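Local coordinates for putative uncharacterized protein (Mycobacterium avium, PDB 2Z6V), which probably transfers a sulfuryl group from the donor PAPS to an acceptor that remains to be identified, at residues Thr119-Ile122 and Ser123-Asp127; Pro145-Thr149 and Glu150-Thr154; Glu356-Thr359 and Ala360-Ala364. All coordinates share one frame; numbering follows the deposited sequence.

Contact 1. Residues Thr119-Ile122 and Ser123-Asp127; sequences TTVI and SYLLD. With SO4 (sulfate ion), chain B.
The Y124 ring presents an edge to T120: the backbone O of T120 lies in the ring plane, 3.2 Å from Y124 CD1, while W369 meets the ring with its plane inclined by only about 20°. T120 OG1, lifted out of the ring plane, comes to 3.6 Å from Y124 CE1. It gets there because this oxygen stands anti to the backbone N of T120 (chi1 172°), beside the carbonyl, which brings it to the CD1/CE1 side of the tyrosine; of the two oxygens, only the carbonyl O is in plane.

One turn of helix separates the other pairs as well. V121 and L125 run alongside each other, with V121 CG1 3.6 Å from L125 CD1, and I122 and L126 do the same more loosely, I122 CG1 resting 4.0 Å from L126 CG. Beneath them the backbone bond from L125 N to V121 O measures 2.9 Å; those from S123 and Y124, nearer the helix start, are weak.

At that start sits a sulfate ion, probably from the crystallisation liquor. Its O4 accepts from T120 N at 3.2 Å, weakly from T119 N and T119 OG1, and the sulfate is also bound by G118 N. Amides converging on an anion before a helix are as in the P-loop-like phosphosulfate-binding loop of sulfotransferases, and the sulfate is consistent with the place of the 5'-phosphate of PAPS. T119 OG1 has its stronger partner in K248 NZ.

The helix packs by I122, L125 and L126 on M347 of helix 343-353, by V121 and L125 on helix 360-371, and by T119 and I122 on strand 267-272.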
loop_
_atom_site.group_PDB
_atom_site.type_symbol
_atom_site.label_atom_id
_atom_site.label_comp_id
_atom_site.label_asym_id
_atom_site.label_seq_id
_atom_site.Cartn_x
_atom_site.Cartn_y
_atom_site.Cartn_z
ATOM N N THR A 119 8.233 8.199 -1.585
ATOM C CA THR A 119 8.682 7.318 -2.659
ATOM C C THR A 119 7.920 7.469 -3.966
ATOM O O THR A 119 8.321 6.917 -4.988
ATOM C CB THR A 119 8.568 5.839 -2.222
ATOM O OG1 THR A 119 7.181 5.462 -2.137
ATOM C CG2 THR A 119 9.219 5.644 -0.853
ATOM N N THR A 120 6.821 8.204 -3.932
ATOM C CA THR A 120 6.003 8.402 -5.119
ATOM C C THR A 120 6.777 8.506 -6.441
ATOM O O THR A 120 6.479 7.773 -7.382
ATOM C CB THR A 120 5.102 9.649 -4.957
ATOM O OG1 THR A 120 4.446 9.925 -6.202
ATOM C CG2 THR A 120 5.926 10.864 -4.521
ATOM N N VAL A 121 7.769 9.394 -6.513
ATOM C CA VAL A 121 8.547 9.571 -7.745
ATOM C C VAL A 121 9.117 8.297 -8.369
ATOM O O VAL A 121 8.947 8.057 -9.569
ATOM C CB VAL A 121 9.731 10.558 -7.558
ATOM C CG1 VAL A 121 10.620 10.535 -8.790
ATOM C CG2 VAL A 121 9.211 11.972 -7.348
ATOM N N ILE A 122 9.801 7.484 -7.572
ATOM C CA ILE A 122 10.382 6.268 -8.118
ATOM C C ILE A 122 9.340 5.314 -8.675
ATOM O O ILE A 122 9.584 4.687 -9.705
ATOM C CB ILE A 122 11.232 5.493 -7.091
ATOM C CG1 ILE A 122 12.030 4.416 -7.831
ATOM C CG2 ILE A 122 10.334 4.852 -6.023
ATOM C CD1 ILE A 122 12.707 3.437 -6.933
ATOM N N SER A 123 8.194 5.193 -8.007
ATOM C CA SER A 123 7.148 4.300 -8.496
ATOM C C SER A 123 6.781 4.675 -9.915
ATOM O O SER A 123 6.659 3.805 -10.766
ATOM C CB SER A 123 5.882 4.367 -7.625
ATOM O OG SER A 123 6.025 3.630 -6.428
ATOM N N TYR A 124 6.611 5.972 -10.167
ATOM C CA TYR A 124 6.253 6.456 -11.501
ATOM C C TYR A 124 7.384 6.337 -12.505
ATOM O O TYR A 124 7.138 6.071 -13.681
ATOM C CB TYR A 124 5.773 7.917 -11.461
ATOM C CG TYR A 124 4.381 8.082 -10.892
ATOM C CD1 TYR A 124 4.169 8.104 -9.513
ATOM C CD2 TYR A 124 3.265 8.144 -11.733
ATOM C CE1 TYR A 124 2.886 8.175 -8.984
ATOM C CE2 TYR A 124 1.975 8.217 -11.216
ATOM C CZ TYR A 124 1.793 8.226 -9.840
ATOM O OH TYR A 124 0.522 8.237 -9.309
ATOM N N LEU A 125 8.618 6.537 -12.060
ATOM C CA LEU A 125 9.745 6.426 -12.982
ATOM C C LEU A 125 9.948 4.988 -13.472
ATOM O O LEU A 125 10.245 4.760 -14.645
ATOM C CB LEU A 125 11.025 6.954 -12.327
ATOM C CG LEU A 125 11.017 8.473 -12.130
ATOM C CD1 LEU A 125 12.348 8.931 -11.553
ATOM C CD2 LEU A 125 10.746 9.150 -13.473
ATOM N N LEU A 126 9.778 4.023 -12.573
ATOM C CA LEU A 126 9.937 2.621 -12.936
ATOM C C LEU A 126 8.819 2.225 -13.883
ATOM O O LEU A 126 8.974 1.316 -14.695
ATOM C CB LEU A 126 9.882 1.724 -11.693
ATOM C CG LEU A 126 11.016 1.840 -10.670
ATOM C CD1 LEU A 126 10.676 1.035 -9.426
ATOM C CD2 LEU A 126 12.313 1.358 -11.297
ATOM N N ASP A 127 7.691 2.918 -13.773
ATOM C CA ASP A 127 6.536 2.630 -14.607
ATOM C C ASP A 127 6.741 3.140 -16.029
ATOM O O ASP A 127 5.967 2.810 -16.929
ATOM C CB ASP A 127 5.279 3.248 -13.989
ATOM C CG ASP A 127 4.003 2.821 -14.699
ATOM O OD1 ASP A 127 3.857 1.619 -15.012
ATOM O OD2 ASP A 127 3.135 3.689 -14.932
HETATM S S SO4 B . 4.766 8.243 0.224
HETATM O O1 SO4 B . 5.101 9.407 1.071
HETATM O O2 SO4 B . 5.057 6.987 0.947
HETATM O O3 SO4 B . 3.334 8.295 -0.123
HETATM O O4 SO4 B . 5.561 8.291 -1.015
#

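Contact 2. Residues Pro145-Thr149 and Glu150-Thr154; sequences PPAST and ETLRT
S148 and T151 face each other across a tight bend and join their hydroxyls: S148 OG and T151 OG1 lie 2.9 Å apart in a hydrogen bond that either could donate. Both oxygens are held in the same way, each tucked between the backbone N and the carbonyl carbon of its own residue (chi1 63° for S148), which turns the two groups inward over the bend. The methyl of A147 completes this side, its CB 3.6 Å from T151 OG1, so the hydroxyl pair has an apolar neighbour.

E150 takes a different course. Its chain bends at chi2 and doubles back over the preceding residues, bringing the carboxylate alongside them: E150 OE1 is 3.7 Å from S148 CB and equally near S148 OG, and E150 OE2 is as far from T149 CB. These are packing distances, and the carboxylate remains on the exposed side of the bend.

L152 leans the other way, towards the protein. Its CG sits 3.3 Å from T149 O, and CD2 reaches back to 4.0 Å from A147 O; the L152 side chain also touches R133 of strand 132-134. A147 O itself is taken by the hydroxyl of T240, and L152 O by the indole N-H of W138, so the bend is tied to its surroundings at both ends.

Two backbone bonds close the bend: T151 N to S148 O at 3.1 Å, and L152 N to T149 O at 3.2 Å, the latter nearly straight at 173°. In each the donor stands above the carbonyl plane, about 60° out of it. Together with the torsions of T149, E150 and T151, this is the signature of two overlapping type I beta turns, here reversing the connection between strand 132-134 and helix 156-166.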
loop_
_atom_site.group_PDB
_atom_site.type_symbol
_atom_site.label_atom_id
_atom_site.label_comp_id
_atom_site.label_asym_id
_atom_site.label_seq_id
_atom_site.Cartn_x
_atom_site.Cartn_y
_atom_site.Cartn_z
ATOM N N PRO A 145 -11.903 -9.177 -15.942
ATOM C CA PRO A 145 -10.805 -9.937 -16.568
ATOM C C PRO A 145 -9.598 -9.022 -16.805
ATOM O O PRO A 145 -9.762 -7.828 -17.022
ATOM C CB PRO A 145 -11.410 -10.420 -17.897
ATOM C CG PRO A 145 -12.893 -10.123 -17.783
ATOM C CD PRO A 145 -12.946 -8.886 -16.932
ATOM N N PRO A 146 -8.375 -9.576 -16.800
ATOM C CA PRO A 146 -7.182 -8.738 -17.011
ATOM C C PRO A 146 -7.093 -8.134 -18.412
ATOM O O PRO A 146 -7.608 -8.702 -19.382
ATOM C CB PRO A 146 -6.034 -9.694 -16.696
ATOM C CG PRO A 146 -6.569 -11.009 -17.215
ATOM C CD PRO A 146 -8.023 -11.009 -16.762
ATOM N N ALA A 147 -6.448 -6.976 -18.506
ATOM C CA ALA A 147 -6.308 -6.285 -19.782
ATOM C C ALA A 147 -4.954 -6.511 -20.430
ATOM O O ALA A 147 -3.986 -6.901 -19.777
ATOM C CB ALA A 147 -6.538 -4.785 -19.594
ATOM N N SER A 148 -4.898 -6.255 -21.731
ATOM C CA SER A 148 -3.666 -6.385 -22.491
ATOM C C SER A 148 -2.731 -5.223 -22.131
ATOM O O SER A 148 -3.164 -4.195 -21.587
ATOM C CB SER A 148 -3.975 -6.338 -23.984
ATOM O OG SER A 148 -4.527 -5.082 -24.322
ATOM N N THR A 149 -1.450 -5.391 -22.444
ATOM C CA THR A 149 -0.447 -4.367 -22.181
ATOM C C THR A 149 -0.838 -3.034 -22.833
ATOM O O THR A 149 -0.839 -1.986 -22.181
ATOM C CB THR A 149 0.933 -4.804 -22.728
ATOM O OG1 THR A 149 1.267 -6.089 -22.191
ATOM C CG2 THR A 149 2.013 -3.811 -22.336
ATOM N N GLU A 150 -1.185 -3.085 -24.116
ATOM C CA GLU A 150 -1.559 -1.886 -24.862
ATOM C C GLU A 150 -2.709 -1.074 -24.258
ATOM O O GLU A 150 -2.820 0.125 -24.517
ATOM C CB GLU A 150 -1.937 -2.250 -26.302
ATOM C CG GLU A 150 -0.858 -2.957 -27.104
ATOM C CD GLU A 150 -0.598 -4.395 -26.650
ATOM O OE1 GLU A 150 -1.569 -5.175 -26.507
ATOM O OE2 GLU A 150 0.587 -4.748 -26.455
ATOM N N THR A 151 -3.560 -1.718 -23.462
ATOM C CA THR A 151 -4.709 -1.033 -22.885
ATOM C C THR A 151 -4.692 -0.844 -21.359
ATOM O O THR A 151 -5.709 -0.503 -20.756
ATOM C CB THR A 151 -6.017 -1.762 -23.291
ATOM O OG1 THR A 151 -6.003 -3.100 -22.777
ATOM C CG2 THR A 151 -6.147 -1.827 -24.813
ATOM N N LEU A 152 -3.543 -1.044 -20.727
ATOM C CA LEU A 152 -3.466 -0.889 -19.281
ATOM C C LEU A 152 -3.929 0.491 -18.818
ATOM O O LEU A 152 -4.333 0.667 -17.665
ATOM C CB LEU A 152 -2.045 -1.155 -18.788
ATOM C CG LEU A 152 -1.547 -2.592 -18.969
ATOM C CD1 LEU A 152 -0.126 -2.698 -18.439
ATOM C CD2 LEU A 152 -2.469 -3.571 -18.241
ATOM N N ARG A 153 -3.880 1.468 -19.717
ATOM C CA ARG A 153 -4.302 2.815 -19.360
ATOM C C ARG A 153 -5.538 3.304 -20.112
ATOM O O ARG A 153 -6.039 4.394 -19.824
ATOM C CB ARG A 153 -3.151 3.802 -19.571
ATOM C CG ARG A 153 -1.848 3.430 -18.853
ATOM C CD ARG A 153 -0.843 4.561 -18.999
ATOM N NE ARG A 153 0.550 4.179 -18.749
ATOM C CZ ARG A 153 1.026 3.701 -17.597
ATOM N NH1 ARG A 153 2.315 3.401 -17.503
ATOM N NH2 ARG A 153 0.231 3.512 -16.547
ATOM N N THR A 154 -6.043 2.508 -21.055
ATOM C CA THR A 154 -7.225 2.912 -21.818
ATOM C C THR A 154 -8.420 1.975 -21.687
ATOM O O THR A 154 -9.462 2.179 -22.326
ATOM C CB THR A 154 -6.904 3.073 -23.311
ATOM O OG1 THR A 154 -6.376 1.845 -23.825
ATOM C CG2 THR A 154 -5.903 4.202 -23.506
#

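Contact 3. Residues Glu356-Thr359 and Ala360-Ala364; sequences EPLT and AETEA
T359 is the N-cap of helix 360-371, and its side chain does the capping. T359 OG1 accepts the amide of T362 at 3.2 Å, with an N-H...O angle of 157°, and takes a second hydrogen bond from the hydroxyl T362 OG1 at 3.1 Å. One oxygen is thus gripped by two donors of the same residue. Its position follows from the first torsion of T359 (chi1 63°), which swings OG1 towards the first turn of the helix, into the place a preceding carbonyl would have taken. The backbone joins in: E363 N binds T359 O at 3.0 Å and begins the regular i to i+4 pattern.

The cap lies at the end of the short connection from helix 343-353. L358, just before it, crosses T362 obliquely, with L358 CD1 3.8 Å from T362 CG2, and both residues also touch Y351 of the preceding helix.

E361 crosses T359 at about a right angle. Bent at chi2, its chain brings OE1 to 3.3 Å from T359 CB. A carboxylate placed near the first turn would probably interact favourably with the positive end of the helix. E363 approaches through its base, CB lying 3.5 Å from T359 O, and extends beyond CG to carry its own carboxylate to a salt bridge with R348 on helix 343-353.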
loop_
_atom_site.group_PDB
_atom_site.type_symbol
_atom_site.label_atom_id
_atom_site.label_comp_id
_atom_site.label_asym_id
_atom_site.label_seq_id
_atom_site.Cartn_x
_atom_site.Cartn_y
_atom_site.Cartn_z
ATOM N N GLU A 356 20.363 -4.351 -14.874
ATOM C CA GLU A 356 19.460 -4.286 -16.009
ATOM C C GLU A 356 19.781 -3.018 -16.790
ATOM O O GLU A 356 20.102 -1.975 -16.204
ATOM C CB GLU A 356 18.002 -4.269 -15.536
ATOM C CG GLU A 356 17.539 -5.585 -14.928
ATOM C CD GLU A 356 16.082 -5.559 -14.488
ATOM O OE1 GLU A 356 15.750 -4.780 -13.570
ATOM O OE2 GLU A 356 15.267 -6.319 -15.057
ATOM N N PRO A 357 19.731 -3.097 -18.127
ATOM C CA PRO A 357 20.026 -1.912 -18.931
ATOM C C PRO A 357 18.925 -0.860 -18.907
ATOM O O PRO A 357 17.732 -1.174 -18.980
ATOM C CB PRO A 357 20.257 -2.489 -20.332
ATOM C CG PRO A 357 19.375 -3.683 -20.349
ATOM C CD PRO A 357 19.619 -4.290 -18.981
ATOM N N LEU A 358 19.351 0.391 -18.776
ATOM C CA LEU A 358 18.452 1.527 -18.773
ATOM C C LEU A 358 18.567 2.074 -20.188
ATOM O O LEU A 358 19.492 2.818 -20.497
ATOM C CB LEU A 358 18.923 2.576 -17.762
ATOM C CG LEU A 358 18.061 3.834 -17.612
ATOM C CD1 LEU A 358 16.695 3.461 -17.046
ATOM C CD2 LEU A 358 18.758 4.818 -16.698
ATOM N N THR A 359 17.648 1.678 -21.058
ATOM C CA THR A 359 17.679 2.135 -22.437
ATOM C C THR A 359 17.510 3.647 -22.518
ATOM O O THR A 359 17.041 4.288 -21.570
ATOM C CB THR A 359 16.576 1.474 -23.278
ATOM O OG1 THR A 359 15.290 1.846 -22.765
ATOM C CG2 THR A 359 16.723 -0.032 -23.251
ATOM N N ALA A 360 17.900 4.206 -23.659
ATOM C CA ALA A 360 17.807 5.636 -23.886
ATOM C C ALA A 360 16.353 6.052 -23.945
ATOM O O ALA A 360 15.976 7.097 -23.425
ATOM C CB ALA A 360 18.504 6.002 -25.181
ATOM N N GLU A 361 15.533 5.226 -24.581
ATOM C CA GLU A 361 14.114 5.527 -24.707
ATOM C C GLU A 361 13.490 5.670 -23.320
ATOM O O GLU A 361 12.747 6.626 -23.054
ATOM C CB GLU A 361 13.405 4.419 -25.492
ATOM C CG GLU A 361 13.977 4.177 -26.890
ATOM C CD GLU A 361 15.452 3.763 -26.874
ATOM O OE1 GLU A 361 15.794 2.753 -26.215
ATOM O OE2 GLU A 361 16.272 4.450 -27.526
ATOM N N THR A 362 13.809 4.720 -22.441
ATOM C CA THR A 362 13.290 4.726 -21.082
ATOM C C THR A 362 13.800 5.946 -20.314
ATOM O O THR A 362 13.021 6.653 -19.669
ATOM C CB THR A 362 13.665 3.403 -20.337
ATOM O OG1 THR A 362 12.885 2.323 -20.867
ATOM C CG2 THR A 362 13.399 3.512 -18.842
ATOM N N GLU A 363 15.103 6.200 -20.399
ATOM C CA GLU A 363 15.703 7.342 -19.713
ATOM C C GLU A 363 15.024 8.643 -20.153
ATOM O O GLU A 363 14.856 9.572 -19.360
ATOM C CB GLU A 363 17.207 7.395 -19.999
ATOM C CG GLU A 363 17.924 8.554 -19.330
ATOM C CD GLU A 363 19.438 8.505 -19.515
ATOM O OE1 GLU A 363 19.896 8.266 -20.660
ATOM O OE2 GLU A 363 20.169 8.718 -18.518
ATOM N N ALA A 364 14.625 8.702 -21.418
ATOM C CA ALA A 364 13.954 9.883 -21.940
ATOM C C ALA A 364 12.555 10.027 -21.329
ATOM O O ALA A 364 12.134 11.139 -20.983
ATOM C CB ALA A 364 13.859 9.799 -23.453
#

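How the contacts relate
Contact 1 is the one at the anion site: the sulfate binds at its first residues, and the side chain of T119 is about 9 Å from a bound palmitic acid. Contact 2, centred about 20 Å away, is nevertheless joined to it directly, since D127 OD2, at the last residue of contact 1, forms a 2.7 Å salt bridge with R153 NH1. Contact 3 stays separate from 119-127, about 15 Å between centres and about 5 Å at the nearest atoms, yet it caps the helix whose later residues M366, W369 and L370 pack against contact 1. Contacts 2 and 3 are about 11 Å apart at their nearest atoms.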